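Local atomic coordinates of probable glutamine-binding lipoprotein GlnH (GLNBP) (Mycobacterium tuberculosis H37Rv, PDB entry 6H2T), a protein that binds acidic amino acids such as glutamate and aspartate as a lipoprotein-type solute-binding protein, and probably signals their availability to protein kinase G. Residues A105-A110 against K121-T126. Numbering follows the deposited sequence.
Sequences AERVTA and KTMSIT. With GLU (glutamic acid), chain B.
Arg107 and Met123 meet because their torsions send the two chains past each other in opposite directions. In Arg107, CG is anti to the carbonyl carbon and the chain turns about its CG-CD bond (chi3 -72°), bringing the guanidinium beside Lys121 O and the ligand; Met123, with CG anti to its backbone N, runs extended alongside the arginine chain in the opposite direction. Their methylenes and sulfur pack alongside, Met123 SD lying 4.0 Å from Arg107 CD. At its end the methionine meets the helix, with Met123 CE 3.9 Å from Val108 CG2 and the two side chains crossing at about a right angle.

Beyond this apolar overlap, Arg107 NH1 donates to Lys121 O at 2.9 Å. The nitrogen lies nearly in line with the carbonyl bond (C=O...N 170°), but the bond is bent at the hydrogen. Arg107 NH1 also donates to the side-chain OE2 of the bound glutamate at 2.8 Å. Arg107 NH2 adds a straighter bond (164°) to the ligand's O, 3.1 Å away, so one guanidinium binds both ligand carboxylates. Segment 121-126 also bonds both carboxylates: Thr122 OG1 donates to OE2, while Ser124 N gives its hydrogen to OXT at 2.9 Å. The ligand's N donates to Thr122 O at 2.7 Å and also to Ser124 OG. With Arg129 of the next helix, these groups form the amino-acid pocket expected of a family 3 solute-binding protein, and Arg107 is an additional arginine.

Outside the two segments, Arg107 NE and NH2 donate to Ala104 O and Gly170 O, which helps fix the guanidinium's rotation. The contact is buried, joining the start of helix 107-112 to the loop between strand 118-119 and helix 127-130; strand 133-135 packs against Val108 and Met123 through Val133 and Phe135.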
loop_
_atom_site.group_PDB
_atom_site.type_symbol
_atom_site.label_atom_id
_atom_site.label_comp_id
_atom_site.label_asym_id
_atom_site.label_seq_id
_atom_site.Cartn_x
_atom_site.Cartn_y
_atom_site.Cartn_z
ATOM N N ALA A 105 9.291 -2.233 -4.310
ATOM C CA ALA A 105 9.789 -2.582 -5.631
ATOM C C ALA A 105 9.776 -4.076 -5.897
ATOM O O ALA A 105 9.978 -4.477 -7.048
ATOM C CB ALA A 105 11.217 -2.048 -5.818
ATOM N N GLU A 106 9.567 -4.900 -4.872
ATOM C CA GLU A 106 9.610 -6.351 -5.009
ATOM C C GLU A 106 8.227 -6.992 -4.998
ATOM O O GLU A 106 8.130 -8.217 -5.092
ATOM C CB GLU A 106 10.478 -6.965 -3.892
ATOM C CG GLU A 106 11.938 -6.478 -3.928
ATOM C CD GLU A 106 12.753 -6.825 -2.678
ATOM O OE1 GLU A 106 12.197 -6.813 -1.560
ATOM O OE2 GLU A 106 13.977 -7.069 -2.819
ATOM N N ARG A 107 7.156 -6.200 -4.888
ATOM C CA ARG A 107 5.822 -6.778 -4.749
ATOM C C ARG A 107 5.434 -7.613 -5.967
ATOM O O ARG A 107 4.969 -8.752 -5.831
ATOM C CB ARG A 107 4.795 -5.668 -4.516
ATOM C CG ARG A 107 4.912 -5.013 -3.147
ATOM C CD ARG A 107 3.911 -3.858 -3.053
ATOM N NE ARG A 107 4.348 -2.740 -3.896
ATOM C CZ ARG A 107 3.776 -1.545 -3.885
ATOM N NH1 ARG A 107 2.717 -1.328 -3.100
ATOM N NH2 ARG A 107 4.251 -0.579 -4.666
ATOM N N VAL A 108 5.601 -7.055 -7.170
ATOM C CA VAL A 108 5.161 -7.762 -8.372
ATOM C C VAL A 108 6.003 -9.011 -8.604
ATOM O O VAL A 108 5.465 -10.087 -8.884
ATOM C CB VAL A 108 5.196 -6.814 -9.585
ATOM C CG1 VAL A 108 5.075 -7.586 -10.894
ATOM C CG2 VAL A 108 4.084 -5.773 -9.462
ATOM N N THR A 109 7.330 -8.906 -8.469
ATOM C CA THR A 109 8.165 -10.069 -8.768
ATOM C C THR A 109 7.896 -11.218 -7.801
ATOM O O THR A 109 7.885 -12.383 -8.211
ATOM C CB THR A 109 9.652 -9.694 -8.764
ATOM O OG1 THR A 109 10.028 -9.217 -7.470
ATOM C CG2 THR A 109 9.931 -8.621 -9.784
ATOM N N ALA A 110 7.673 -10.910 -6.517
ATOM C CA ALA A 110 7.376 -11.960 -5.549
ATOM C C ALA A 110 6.111 -12.714 -5.932
ATOM O O ALA A 110 6.039 -13.941 -5.784
ATOM C CB ALA A 110 7.225 -11.361 -4.153
ATOM N N LYS A 121 0.315 -4.770 1.075
ATOM C CA LYS A 121 1.332 -3.751 1.325
ATOM C C LYS A 121 0.971 -2.526 0.485
ATOM O O LYS A 121 1.613 -2.254 -0.536
ATOM C CB LYS A 121 2.737 -4.259 0.991
ATOM C CG LYS A 121 3.851 -3.401 1.588
ATOM C CD LYS A 121 5.138 -3.514 0.775
ATOM C CE LYS A 121 6.240 -2.673 1.396
ATOM N NZ LYS A 121 5.892 -1.211 1.412
ATOM N N THR A 122 -0.066 -1.823 0.956
ATOM C CA THR A 122 -0.637 -0.622 0.353
ATOM C C THR A 122 -0.587 -0.651 -1.170
ATOM O O THR A 122 -0.183 0.332 -1.795
ATOM C CB THR A 122 0.064 0.644 0.886
ATOM O OG1 THR A 122 1.482 0.597 0.619
ATOM C CG2 THR A 122 -0.159 0.784 2.392
ATOM N N MET A 123 -1.028 -1.744 -1.786
ATOM C CA MET A 123 -0.704 -1.977 -3.194
ATOM C C MET A 123 -1.792 -1.405 -4.093
ATOM O O MET A 123 -2.860 -2.001 -4.264
ATOM C CB MET A 123 -0.496 -3.463 -3.461
ATOM C CG MET A 123 0.191 -3.686 -4.791
ATOM S SD MET A 123 0.727 -5.388 -4.962
ATOM C CE MET A 123 1.508 -5.331 -6.572
ATOM N N SER A 124 -1.499 -0.261 -4.713
ATOM C CA SER A 124 -2.448 0.350 -5.637
ATOM C C SER A 124 -2.734 -0.558 -6.828
ATOM O O SER A 124 -1.817 -1.116 -7.446
ATOM C CB SER A 124 -1.917 1.697 -6.116
ATOM O OG SER A 124 -1.915 2.599 -5.021
ATOM N N ILE A 125 -4.018 -0.697 -7.148
ATOM C CA ILE A 125 -4.460 -1.475 -8.304
ATOM C C ILE A 125 -4.351 -0.595 -9.543
ATOM O O ILE A 125 -5.000 0.451 -9.626
ATOM C CB ILE A 125 -5.905 -1.959 -8.122
ATOM C CG1 ILE A 125 -6.045 -2.776 -6.835
ATOM C CG2 ILE A 125 -6.364 -2.743 -9.361
ATOM C CD1 ILE A 125 -7.484 -2.881 -6.336
ATOM N N THR A 126 -3.539 -1.014 -10.513
ATOM C CA THR A 126 -3.362 -0.246 -11.738
ATOM C C THR A 126 -3.450 -1.168 -12.945
ATOM O O THR A 126 -3.231 -2.378 -12.852
ATOM C CB THR A 126 -2.010 0.498 -11.796
ATOM O OG1 THR A 126 -0.947 -0.451 -11.970
ATOM C CG2 THR A 126 -1.769 1.324 -10.525
HETATM N N GLU B . 0.159 2.784 -2.965
HETATM C CA GLU B . 1.182 3.245 -3.914
HETATM C C GLU B . 1.772 2.063 -4.681
HETATM O O GLU B . 2.885 2.112 -5.218
HETATM C CB GLU B . 2.297 4.030 -3.191
HETATM C CG GLU B . 2.623 3.565 -1.773
HETATM C CD GLU B . 3.231 2.173 -1.723
HETATM O OE1 GLU B . 4.414 2.029 -1.316
HETATM O OE2 GLU B . 2.509 1.214 -2.055
HETATM O OXT GLU B . 1.107 1.025 -4.765
#